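Local coordinates for GTP-binding nuclear protein GSP1 (Encephalitozoon cuniculi, PDB 4DJT) that binds guanine nucleotides as a Ran-family small GTPase and probably takes part in nucleocytoplasmic transport, including protein import into the nucleus and RNA export, at residues Tyr12-Val22 and Tyr81-Phe92; Ile120-Asp128 and Tyr149-His160. All blocks are in the same frame, centred on the assembly; numbering follows the deposited sequence.

Overall arrangement
Both interactions pair parallel strands of the G domain's central sheet, and each leads into loop residues that bind GDP: one loop in interaction 1, two in interaction 2. Interaction 1 joins strand 11-17 to strand 87-93 and delivers the phosphate-binding loop; interaction 2 joins strand 120-125 to strand 150-154 at one edge of the sheet and delivers the two loops that read guanine. Strands 87-93 and 120-125 are neighbours, which puts the two contacts side by side, their centres about 14 Å apart. The loops are tied directly: G21 O of interaction 1 lies 2.7 Å from K126 NZ of interaction 2, and V22 O lies 2.7 Å from N125 ND2.

Interaction 1 (Tyr12-Val22 and Tyr81-Phe92); sequences YKICLIGDGGV and YYIGASGAILFF. Unlike the reference sequence in segment 81-92: L90 (reference Phe). With GDP (guanosine-5'-diphosphate), chain C.
K13 reaches across from strand 12-17 to the turn before strand 87-92, at the start of a parallel strand pair in the core of a Ras-type G domain. Its side chain is extended throughout, with CG anti to the backbone N (chi1 170°). CB lies 3.8 Å from G84 O, CG runs past the CA of A85, and CD lies near A85 N and I83 O. CE approaches Y81 O, and NZ ends between two carbonyls, bonding to I83 O and Y81 O at 2.8 Å each; it stands well above the carbonyl plane of Y81 but is less tilted from that of I83. One ammonium thus ties together the carbonyl of Y81, in the short helix 79-82, and that of I83 in the Y82-A85 turn, at the close of the predicted switch II region, while W66 receives it in a cation-pi contact.

Further along, C15 N bonds to G87 O, I89 N to C15 O, I17 N to I89 O and F91 N to I17 O, the ladder of a parallel pair. On the side of the sheet that carries C15 and I17, C15 SG lies obliquely to the Y81 ring, 4.6 Å from its centroid, and 3.7 Å from A85 CB. I17 CG2 comes to the edge of the Y82 ring at CE1, while its CG1 branch meets L90 CD1 at 3.6 Å. On the opposite side of the sheet L16 CD2 touches the edge of the F91 ring.

Beyond the strand the chain enters the P-loop: G21 N donates to GDP O3B, and V22 CG2 rests on F91 CB. Y81 returns to the strand from the helix side, its OH donating to L16 O at 2.8 Å, in the carbonyl plane and on a lone pair.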
loop_
_atom_site.group_PDB
_atom_site.type_symbol
_atom_site.label_atom_id
_atom_site.label_comp_id
_atom_site.label_asym_id
_atom_site.label_seq_id
_atom_site.Cartn_x
_atom_site.Cartn_y
_atom_site.Cartn_z
ATOM N N TYR A 12 -3.150 -5.158 -11.890
ATOM C CA TYR A 12 -2.523 -5.835 -10.777
ATOM C C TYR A 12 -3.259 -5.512 -9.502
ATOM O O TYR A 12 -3.554 -4.356 -9.249
ATOM C CB TYR A 12 -1.074 -5.364 -10.624
ATOM C CG TYR A 12 -0.274 -5.478 -11.896
ATOM C CD1 TYR A 12 0.188 -6.695 -12.331
ATOM C CD2 TYR A 12 -0.036 -4.341 -12.699
ATOM C CE1 TYR A 12 0.907 -6.816 -13.514
ATOM C CE2 TYR A 12 0.703 -4.431 -13.866
ATOM C CZ TYR A 12 1.161 -5.680 -14.277
ATOM O OH TYR A 12 1.885 -5.747 -15.433
ATOM N N LYS A 13 -3.563 -6.523 -8.699
ATOM C CA LYS A 13 -4.092 -6.262 -7.366
ATOM C C LYS A 13 -2.955 -5.991 -6.404
ATOM O O LYS A 13 -1.988 -6.792 -6.314
ATOM C CB LYS A 13 -4.889 -7.431 -6.846
ATOM C CG LYS A 13 -5.250 -7.314 -5.369
ATOM C CD LYS A 13 -6.036 -8.507 -4.908
ATOM C CE LYS A 13 -6.304 -8.476 -3.406
ATOM N NZ LYS A 13 -7.275 -9.535 -2.997
ATOM N N ILE A 14 -3.110 -4.949 -5.590
ATOM C CA ILE A 14 -2.081 -4.610 -4.607
ATOM C C ILE A 14 -2.772 -4.504 -3.249
ATOM O O ILE A 14 -3.798 -3.820 -3.136
ATOM C CB ILE A 14 -1.390 -3.249 -4.914
ATOM C CG1 ILE A 14 -0.723 -3.245 -6.307
ATOM C CG2 ILE A 14 -0.443 -2.858 -3.780
ATOM C CD1 ILE A 14 0.412 -4.219 -6.451
ATOM N N CYS A 15 -2.193 -5.105 -2.219
ATOM C CA CYS A 15 -2.703 -4.959 -0.847
ATOM C C CYS A 15 -1.947 -3.922 -0.065
ATOM O O CYS A 15 -0.707 -3.964 -0.004
ATOM C CB CYS A 15 -2.607 -6.285 -0.078
ATOM S SG CYS A 15 -3.697 -7.567 -0.757
ATOM N N LEU A 16 -2.680 -3.010 0.569
ATOM C CA LEU A 16 -2.070 -2.147 1.606
ATOM C C LEU A 16 -2.120 -2.850 2.934
ATOM O O LEU A 16 -3.174 -3.278 3.384
ATOM C CB LEU A 16 -2.799 -0.806 1.733
ATOM C CG LEU A 16 -3.007 -0.046 0.465
ATOM C CD1 LEU A 16 -3.731 1.292 0.761
ATOM C CD2 LEU A 16 -1.682 0.174 -0.264
ATOM N N ILE A 17 -0.985 -2.924 3.582
ATOM C CA ILE A 17 -0.887 -3.571 4.871
ATOM C C ILE A 17 -0.053 -2.746 5.827
ATOM O O ILE A 17 0.669 -1.834 5.422
ATOM C CB ILE A 17 -0.305 -4.977 4.732
ATOM C CG1 ILE A 17 0.932 -4.994 3.845
ATOM C CG2 ILE A 17 -1.362 -5.882 4.144
ATOM C CD1 ILE A 17 1.635 -6.369 3.817
ATOM N N GLY A 18 -0.197 -3.071 7.109
ATOM C CA GLY A 18 0.423 -2.312 8.168
ATOM C C GLY A 18 -0.570 -2.035 9.280
ATOM O O GLY A 18 -1.785 -2.122 9.086
ATOM N N ASP A 19 -0.044 -1.701 10.451
ATOM C CA ASP A 19 -0.888 -1.533 11.629
ATOM C C ASP A 19 -1.940 -0.448 11.455
ATOM O O ASP A 19 -1.774 0.479 10.683
ATOM C CB ASP A 19 -0.057 -1.197 12.846
ATOM C CG ASP A 19 0.647 -2.415 13.446
ATOM O OD1 ASP A 19 0.536 -3.569 12.921
ATOM O OD2 ASP A 19 1.283 -2.195 14.476
ATOM N N GLY A 20 -3.002 -0.556 12.239
ATOM C CA GLY A 20 -3.950 0.516 12.355
ATOM C C GLY A 20 -3.237 1.801 12.741
ATOM O O GLY A 20 -2.321 1.813 13.608
ATOM N N GLY A 21 -3.608 2.882 12.080
ATOM C CA GLY A 21 -3.137 4.197 12.444
ATOM C C GLY A 21 -1.908 4.673 11.698
ATOM O O GLY A 21 -1.503 5.829 11.884
ATOM N N VAL A 22 -1.336 3.823 10.827
ATOM C CA VAL A 22 -0.036 4.142 10.188
ATOM C C VAL A 22 -0.181 5.032 8.974
ATOM O O VAL A 22 0.802 5.608 8.538
ATOM C CB VAL A 22 0.790 2.903 9.813
ATOM C CG1 VAL A 22 1.061 2.032 11.055
ATOM C CG2 VAL A 22 0.105 2.087 8.732
ATOM N N TYR A 81 -8.581 -11.196 1.604
ATOM C CA TYR A 81 -7.957 -9.891 1.447
ATOM C C TYR A 81 -6.705 -10.023 0.597
ATOM O O TYR A 81 -6.472 -9.221 -0.312
ATOM C CB TYR A 81 -7.638 -9.269 2.803
ATOM C CG TYR A 81 -7.121 -7.834 2.735
ATOM C CD1 TYR A 81 -5.767 -7.543 2.868
ATOM C CD2 TYR A 81 -7.992 -6.762 2.529
ATOM C CE1 TYR A 81 -5.292 -6.228 2.784
ATOM C CE2 TYR A 81 -7.523 -5.463 2.438
ATOM C CZ TYR A 81 -6.175 -5.195 2.560
ATOM O OH TYR A 81 -5.750 -3.858 2.531
ATOM N N TYR A 82 -5.889 -11.029 0.920
ATOM C CA TYR A 82 -4.587 -11.211 0.270
ATOM C C TYR A 82 -4.691 -11.935 -1.074
ATOM O O TYR A 82 -3.897 -11.690 -1.981
ATOM C CB TYR A 82 -3.637 -11.948 1.190
ATOM C CG TYR A 82 -3.367 -11.231 2.476
ATOM C CD1 TYR A 82 -2.799 -9.965 2.483
ATOM C CD2 TYR A 82 -3.653 -11.800 3.667
ATOM C CE1 TYR A 82 -2.539 -9.302 3.651
ATOM C CE2 TYR A 82 -3.387 -11.136 4.860
ATOM C CZ TYR A 82 -2.807 -9.888 4.828
ATOM O OH TYR A 82 -2.557 -9.224 5.994
ATOM N N ILE A 83 -5.644 -12.858 -1.195
ATOM C CA ILE A 83 -5.674 -13.766 -2.351
ATOM C C ILE A 83 -5.712 -13.015 -3.680
ATOM O O ILE A 83 -6.468 -12.068 -3.851
ATOM C CB ILE A 83 -6.884 -14.721 -2.298
ATOM C CG1 ILE A 83 -6.667 -15.768 -1.204
ATOM C CG2 ILE A 83 -7.071 -15.432 -3.647
ATOM C CD1 ILE A 83 -7.851 -16.719 -0.995
ATOM N N GLY A 84 -4.877 -13.432 -4.612
ATOM C CA GLY A 84 -4.857 -12.821 -5.927
ATOM C C GLY A 84 -3.959 -11.588 -6.041
ATOM O O GLY A 84 -3.814 -11.046 -7.140
ATOM N N ALA A 85 -3.379 -11.135 -4.922
ATOM C CA ALA A 85 -2.476 -9.961 -4.932
ATOM C C ALA A 85 -1.216 -10.265 -5.705
ATOM O O ALA A 85 -0.638 -11.356 -5.558
ATOM C CB ALA A 85 -2.099 -9.506 -3.523
ATOM N N SER A 86 -0.782 -9.279 -6.487
ATOM C CA SER A 86 0.502 -9.317 -7.167
ATOM C C SER A 86 1.589 -8.665 -6.337
ATOM O O SER A 86 2.760 -8.841 -6.649
ATOM C CB SER A 86 0.422 -8.616 -8.527
ATOM O OG SER A 86 -0.287 -9.383 -9.459
ATOM N N GLY A 87 1.212 -7.862 -5.328
ATOM C CA GLY A 87 2.170 -7.113 -4.537
ATOM C C GLY A 87 1.514 -6.505 -3.337
ATOM O O GLY A 87 0.287 -6.592 -3.198
ATOM N N ALA A 88 2.329 -5.900 -2.468
ATOM C CA ALA A 88 1.851 -5.234 -1.265
ATOM C C ALA A 88 2.658 -3.968 -1.048
ATOM O O ALA A 88 3.857 -3.883 -1.428
ATOM C CB ALA A 88 1.946 -6.151 -0.042
ATOM N N ILE A 89 2.014 -2.970 -0.443
ATOM C CA ILE A 89 2.662 -1.797 0.057
ATOM C C ILE A 89 2.461 -1.831 1.552
ATOM O O ILE A 89 1.329 -1.875 2.028
ATOM C CB ILE A 89 2.107 -0.453 -0.536
ATOM C CG1 ILE A 89 2.185 -0.469 -2.053
ATOM C CG2 ILE A 89 2.896 0.742 0.008
ATOM C CD1 ILE A 89 1.505 0.711 -2.745
ATOM N N LEU A 90 3.566 -1.923 2.281
ATOM C CA LEU A 90 3.532 -2.148 3.725
ATOM C C LEU A 90 4.019 -0.905 4.420
ATOM O O LEU A 90 5.122 -0.426 4.146
ATOM C CB LEU A 90 4.405 -3.383 4.076
ATOM C CG LEU A 90 4.646 -3.658 5.566
ATOM C CD1 LEU A 90 3.348 -3.917 6.320
ATOM C CD2 LEU A 90 5.617 -4.830 5.718
ATOM N N PHE A 91 3.163 -0.308 5.259
ATOM C CA PHE A 91 3.461 0.969 5.868
ATOM C C PHE A 91 3.797 0.790 7.334
ATOM O O PHE A 91 3.238 -0.081 8.006
ATOM C CB PHE A 91 2.240 1.872 5.840
ATOM C CG PHE A 91 1.764 2.214 4.462
ATOM C CD1 PHE A 91 2.017 3.443 3.925
ATOM C CD2 PHE A 91 1.016 1.308 3.736
ATOM C CE1 PHE A 91 1.583 3.767 2.626
ATOM C CE2 PHE A 91 0.569 1.616 2.459
ATOM C CZ PHE A 91 0.854 2.850 1.912
ATOM N N PHE A 92 4.632 1.687 7.834
ATOM C CA PHE A 92 4.672 1.950 9.258
ATOM C C PHE A 92 4.680 3.450 9.507
ATOM O O PHE A 92 4.850 4.245 8.606
ATOM C CB PHE A 92 5.864 1.233 9.923
ATOM C CG PHE A 92 7.206 1.805 9.556
ATOM C CD1 PHE A 92 7.790 1.518 8.325
ATOM C CD2 PHE A 92 7.905 2.606 10.452
ATOM C CE1 PHE A 92 9.001 2.054 7.970
ATOM C CE2 PHE A 92 9.144 3.134 10.108
ATOM C CZ PHE A 92 9.681 2.867 8.860
HETATM P PB GDP C . -4.737 3.555 8.731
HETATM O O1B GDP C . -5.671 3.487 7.513
HETATM O O2B GDP C . -3.368 2.931 8.515
HETATM O O3B GDP C . -5.450 3.154 10.020
HETATM O O3A GDP C . -4.409 5.108 9.038
HETATM P PA GDP C . -5.238 6.409 8.636
HETATM O O1A GDP C . -5.041 6.794 7.183
HETATM O O2A GDP C . -6.630 6.243 9.160
HETATM O "O5'" GDP C . -4.528 7.573 9.442
HETATM C "C5'" GDP C . -4.374 7.427 10.867
HETATM C "C4'" GDP C . -4.092 8.802 11.441
HETATM O "O4'" GDP C . -2.811 9.223 11.019
HETATM C "C3'" GDP C . -5.048 9.851 10.938
HETATM O "O3'" GDP C . -5.257 10.787 11.975
HETATM C "C2'" GDP C . -4.334 10.553 9.825
HETATM O "O2'" GDP C . -4.696 11.936 9.649
HETATM C "C1'" GDP C . -2.900 10.410 10.285
HETATM N N9 GDP C . -1.989 10.331 9.152
HETATM C C8 GDP C . -1.987 9.460 8.118
HETATM N N7 GDP C . -0.969 9.755 7.272
HETATM C C5 GDP C . -0.281 10.765 7.799
HETATM C C6 GDP C . 0.909 11.555 7.436
HETATM O O6 GDP C . 1.578 11.319 6.386
HETATM N N1 GDP C . 1.274 12.547 8.276
HETATM C C2 GDP C . 0.580 12.829 9.414
HETATM N N2 GDP C . 0.981 13.822 10.209
HETATM N N3 GDP C . -0.518 12.148 9.797
HETATM C C4 GDP C . -0.966 11.138 9.031
HETATM O O HOH W 1 -2.935 -9.273 -9.274
HETATM O O HOH W 2 2.820 -1.524 10.481
#

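Interaction 2 (Ile120-Asp128 and Tyr149-His160). With GDP (guanosine-5'-diphosphate), chain C.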
loop_
_atom_site.group_PDB
_atom_site.type_symbol
_atom_site.label_atom_id
_atom_site.label_comp_id
_atom_site.label_asym_id
_atom_site.label_seq_id
_atom_site.Cartn_x
_atom_site.Cartn_y
_atom_site.Cartn_z
ATOM N N ILE A 120 7.091 -6.712 -2.135
ATOM C CA ILE A 120 6.594 -5.931 -1.030
ATOM C C ILE A 120 7.404 -4.630 -0.961
ATOM O O ILE A 120 8.617 -4.673 -0.921
ATOM C CB ILE A 120 6.735 -6.688 0.304
ATOM C CG1 ILE A 120 6.042 -8.056 0.259
ATOM C CG2 ILE A 120 6.179 -5.868 1.442
ATOM C CD1 ILE A 120 6.121 -8.813 1.575
ATOM N N VAL A 121 6.727 -3.478 -1.000
ATOM C CA VAL A 121 7.390 -2.187 -0.923
ATOM C C VAL A 121 7.116 -1.683 0.457
ATOM O O VAL A 121 5.974 -1.764 0.927
ATOM C CB VAL A 121 6.827 -1.210 -1.967
ATOM C CG1 VAL A 121 7.290 0.200 -1.707
ATOM C CG2 VAL A 121 7.219 -1.669 -3.388
ATOM N N VAL A 122 8.162 -1.205 1.130
ATOM C CA VAL A 122 8.020 -0.713 2.497
ATOM C C VAL A 122 8.035 0.797 2.475
ATOM O O VAL A 122 8.922 1.392 1.887
ATOM C CB VAL A 122 9.123 -1.254 3.440
ATOM C CG1 VAL A 122 9.026 -0.591 4.821
ATOM C CG2 VAL A 122 8.990 -2.765 3.574
ATOM N N CYS A 123 7.025 1.405 3.118
ATOM C CA CYS A 123 6.916 2.856 3.238
ATOM C C CYS A 123 6.955 3.328 4.681
ATOM O O CYS A 123 6.122 2.958 5.487
ATOM C CB CYS A 123 5.603 3.380 2.622
ATOM S SG CYS A 123 5.508 3.086 0.843
ATOM N N ALA A 124 7.953 4.151 4.963
ATOM C CA ALA A 124 8.043 4.919 6.170
ATOM C C ALA A 124 7.136 6.131 6.040
ATOM O O ALA A 124 7.488 7.106 5.363
ATOM C CB ALA A 124 9.502 5.369 6.369
ATOM N N ASN A 125 5.992 6.103 6.725
ATOM C CA ASN A 125 5.022 7.181 6.601
ATOM C C ASN A 125 5.074 8.187 7.770
ATOM O O ASN A 125 5.569 7.869 8.860
ATOM C CB ASN A 125 3.610 6.603 6.444
ATOM C CG ASN A 125 2.575 7.664 6.102
ATOM O OD1 ASN A 125 2.839 8.538 5.270
ATOM N ND2 ASN A 125 1.343 7.539 6.687
ATOM N N LYS A 126 4.561 9.385 7.503
ATOM C CA LYS A 126 4.444 10.466 8.503
ATOM C C LYS A 126 5.799 11.098 8.743
ATOM O O LYS A 126 6.045 11.660 9.831
ATOM C CB LYS A 126 3.861 9.958 9.816
ATOM C CG LYS A 126 2.523 9.276 9.675
ATOM C CD LYS A 126 1.787 9.201 10.982
ATOM C CE LYS A 126 0.552 8.330 10.916
ATOM N NZ LYS A 126 -0.070 8.087 12.256
ATOM N N ILE A 127 6.676 11.054 7.726
ATOM C CA ILE A 127 7.995 11.720 7.852
ATOM C C ILE A 127 7.842 13.211 8.066
ATOM O O ILE A 127 8.827 13.890 8.345
ATOM C CB ILE A 127 8.915 11.520 6.623
ATOM C CG1 ILE A 127 8.273 12.137 5.353
ATOM C CG2 ILE A 127 9.245 10.044 6.464
ATOM C CD1 ILE A 127 9.150 12.053 4.126
ATOM N N ASP A 128 6.622 13.722 7.902
ATOM C CA ASP A 128 6.342 15.141 8.203
ATOM C C ASP A 128 6.320 15.507 9.693
ATOM O O ASP A 128 6.431 16.673 10.024
ATOM C CB ASP A 128 5.047 15.575 7.556
ATOM C CG ASP A 128 3.849 14.752 8.026
ATOM O OD1 ASP A 128 3.626 13.645 7.466
ATOM O OD2 ASP A 128 3.094 15.234 8.927
ATOM N N TYR A 149 13.882 -4.898 1.242
ATOM C CA TYR A 149 12.640 -4.523 0.552
ATOM C C TYR A 149 12.857 -3.132 0.049
ATOM O O TYR A 149 13.546 -2.334 0.698
ATOM C CB TYR A 149 11.434 -4.571 1.503
ATOM C CG TYR A 149 11.214 -5.959 2.077
ATOM C CD1 TYR A 149 10.488 -6.909 1.386
ATOM C CD2 TYR A 149 11.780 -6.335 3.312
ATOM C CE1 TYR A 149 10.306 -8.189 1.901
ATOM C CE2 TYR A 149 11.605 -7.613 3.831
ATOM C CZ TYR A 149 10.885 -8.540 3.126
ATOM O OH TYR A 149 10.715 -9.804 3.626
ATOM N N GLU A 150 12.349 -2.835 -1.141
ATOM C CA GLU A 150 12.433 -1.498 -1.673
ATOM C C GLU A 150 11.697 -0.594 -0.703
ATOM O O GLU A 150 10.667 -0.972 -0.173
ATOM C CB GLU A 150 11.814 -1.420 -3.068
ATOM C CG GLU A 150 12.248 -0.176 -3.838
ATOM C CD GLU A 150 13.627 -0.302 -4.478
ATOM O OE1 GLU A 150 14.227 -1.377 -4.388
ATOM O OE2 GLU A 150 14.096 0.679 -5.128
ATOM N N TYR A 151 12.279 0.569 -0.416
ATOM C CA TYR A 151 11.926 1.357 0.762
ATOM C C TYR A 151 11.783 2.801 0.360
ATOM O O TYR A 151 12.680 3.372 -0.253
ATOM C CB TYR A 151 13.032 1.209 1.820
ATOM C CG TYR A 151 12.816 1.919 3.155
ATOM C CD1 TYR A 151 12.202 1.257 4.227
ATOM C CD2 TYR A 151 13.249 3.221 3.357
ATOM C CE1 TYR A 151 12.031 1.875 5.461
ATOM C CE2 TYR A 151 13.088 3.846 4.610
ATOM C CZ TYR A 151 12.485 3.170 5.635
ATOM O OH TYR A 151 12.312 3.766 6.853
ATOM N N PHE A 152 10.661 3.405 0.739
ATOM C CA PHE A 152 10.449 4.828 0.496
ATOM C C PHE A 152 10.011 5.557 1.746
ATOM O O PHE A 152 9.243 5.027 2.539
ATOM C CB PHE A 152 9.380 5.043 -0.583
ATOM C CG PHE A 152 9.705 4.372 -1.889
ATOM C CD1 PHE A 152 10.682 4.888 -2.713
ATOM C CD2 PHE A 152 9.115 3.173 -2.236
ATOM C CE1 PHE A 152 11.029 4.257 -3.901
ATOM C CE2 PHE A 152 9.433 2.552 -3.424
ATOM C CZ PHE A 152 10.385 3.090 -4.261
ATOM N N GLU A 153 10.500 6.789 1.892
ATOM C CA GLU A 153 10.002 7.719 2.932
ATOM C C GLU A 153 8.913 8.566 2.289
ATOM O O GLU A 153 9.116 9.135 1.211
ATOM C CB GLU A 153 11.163 8.566 3.473
ATOM C CG GLU A 153 12.269 7.674 4.033
ATOM C CD GLU A 153 13.412 8.412 4.732
ATOM O OE1 GLU A 153 13.614 9.635 4.463
ATOM O OE2 GLU A 153 14.104 7.745 5.554
ATOM N N ILE A 154 7.719 8.561 2.873
ATOM C CA ILE A 154 6.570 9.299 2.284
ATOM C C ILE A 154 5.813 10.099 3.360
ATOM O O ILE A 154 5.918 9.833 4.561
ATOM C CB ILE A 154 5.528 8.358 1.599
ATOM C CG1 ILE A 154 4.821 7.483 2.612
ATOM C CG2 ILE A 154 6.178 7.411 0.563
ATOM C CD1 ILE A 154 3.645 6.664 2.037
ATOM N N SER A 155 4.978 11.009 2.891
ATOM C CA SER A 155 3.904 11.574 3.719
ATOM C C SER A 155 2.560 11.348 3.016
ATOM O O SER A 155 2.266 11.926 1.996
ATOM C CB SER A 155 4.122 13.069 4.008
ATOM O OG SER A 155 2.937 13.616 4.609
ATOM N N ALA A 156 1.766 10.443 3.554
ATOM C CA ALA A 156 0.453 10.200 2.991
ATOM C C ALA A 156 -0.404 11.450 3.063
ATOM O O ALA A 156 -1.280 11.635 2.243
ATOM C CB ALA A 156 -0.219 9.053 3.718
ATOM N N LYS A 157 -0.175 12.297 4.066
ATOM C CA LYS A 157 -0.948 13.557 4.201
ATOM C C LYS A 157 -0.798 14.454 2.959
ATOM O O LYS A 157 -1.797 14.861 2.342
ATOM C CB LYS A 157 -0.530 14.332 5.446
ATOM C CG LYS A 157 -1.144 15.737 5.543
ATOM C CD LYS A 157 -0.779 16.440 6.848
ATOM C CE LYS A 157 0.657 16.968 6.849
ATOM N NZ LYS A 157 0.747 18.418 6.486
ATOM N N THR A 158 0.447 14.729 2.575
ATOM C CA THR A 158 0.732 15.699 1.519
ATOM C C THR A 158 0.933 15.052 0.147
ATOM O O THR A 158 1.213 15.742 -0.825
ATOM C CB THR A 158 1.988 16.495 1.853
ATOM O OG1 THR A 158 3.125 15.640 1.786
ATOM C CG2 THR A 158 1.879 17.109 3.272
ATOM N N ALA A 159 0.813 13.735 0.083
ATOM C CA ALA A 159 1.059 12.992 -1.140
ATOM C C ALA A 159 2.537 13.031 -1.608
ATOM O O ALA A 159 2.838 12.653 -2.740
ATOM C CB ALA A 159 0.122 13.486 -2.244
ATOM N N HIS A 160 3.457 13.440 -0.723
ATOM C CA HIS A 160 4.892 13.439 -1.038
ATOM C C HIS A 160 5.287 12.035 -1.401
ATOM O O HIS A 160 5.100 11.125 -0.616
ATOM C CB HIS A 160 5.727 13.925 0.160
ATOM C CG HIS A 160 7.248 13.861 -0.047
ATOM N ND1 HIS A 160 7.908 14.682 -0.902
ATOM C CD2 HIS A 160 8.233 13.067 0.571
ATOM C CE1 HIS A 160 9.239 14.427 -0.848
ATOM N NE2 HIS A 160 9.443 13.450 0.063
HETATM P PB GDP C . -4.737 3.555 8.731
HETATM O O1B GDP C . -5.671 3.487 7.513
HETATM O O2B GDP C . -3.368 2.931 8.515
HETATM O O3B GDP C . -5.450 3.154 10.020
HETATM O O3A GDP C . -4.409 5.108 9.038
HETATM P PA GDP C . -5.238 6.409 8.636
HETATM O O1A GDP C . -5.041 6.794 7.183
HETATM O O2A GDP C . -6.630 6.243 9.160
HETATM O "O5'" GDP C . -4.528 7.573 9.442
HETATM C "C5'" GDP C . -4.374 7.427 10.867
HETATM C "C4'" GDP C . -4.092 8.802 11.441
HETATM O "O4'" GDP C . -2.811 9.223 11.019
HETATM C "C3'" GDP C . -5.048 9.851 10.938
HETATM O "O3'" GDP C . -5.257 10.787 11.975
HETATM C "C2'" GDP C . -4.334 10.553 9.825
HETATM O "O2'" GDP C . -4.696 11.936 9.649
HETATM C "C1'" GDP C . -2.900 10.410 10.285
HETATM N N9 GDP C . -1.989 10.331 9.152
HETATM C C8 GDP C . -1.987 9.460 8.118
HETATM N N7 GDP C . -0.969 9.755 7.272
HETATM C C5 GDP C . -0.281 10.765 7.799
HETATM C C6 GDP C . 0.909 11.555 7.436
HETATM O O6 GDP C . 1.578 11.319 6.386
HETATM N N1 GDP C . 1.274 12.547 8.276
HETATM C C2 GDP C . 0.580 12.829 9.414
HETATM N N2 GDP C . 0.981 13.822 10.209
HETATM N N3 GDP C . -0.518 12.148 9.797
HETATM C C4 GDP C . -0.966 11.138 9.031
HETATM O O HOH W 3 10.844 -5.071 -2.339
#
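V122 meets two tyrosines with its two methyls, Y151 in the neighbouring strand and Y149 just before it. CG1, anti to the backbone N (chi1 174°), lies 3.7 Å from Y151 CD1, whereas CG2 points back to Y149 CB. The next residue on this face, A124, brings its CB to 3.3 Å from Y151 OH. On the reverse face V121 CG1 meets the F152 ring at its edge, in the ring plane, 3.5 Å from CD2, and I154 CD1 packs against C123 CB. Backbone bonds from V122 N to E150 O, F152 N to V122 O, A124 N to F152 O and I154 N to A124 O hold the strands parallel.

Where the strands stop, the NKxD motif (N125, K126, D128) and the SAK motif (S155, A156, K157) of small GTPases close round guanine. N125 turns its amide toward the second loop through chi1 -171°: OD1 accepts from A156 N at 2.8 Å, in the carbonyl plane and on a lone pair, while ND2 is held by V22 O in the P-loop. K126 runs extended along the base, its CG 3.6 Å from GDP C6, and NZ, which G21 O and D93 also bind, makes a weak bond to GDP O4'.

D128 CG lies between the backbone N and the carbonyl carbon (chi1 59°), which presents both carboxylate oxygens to the base edge. OD1 accepts the N1-H of GDP at 2.7 Å and OD2 accepts from N2 at 2.8 Å. S155 OG sits near both this OD1 and GDP O6. O6 also accepts from K157 N, at 3.1 Å.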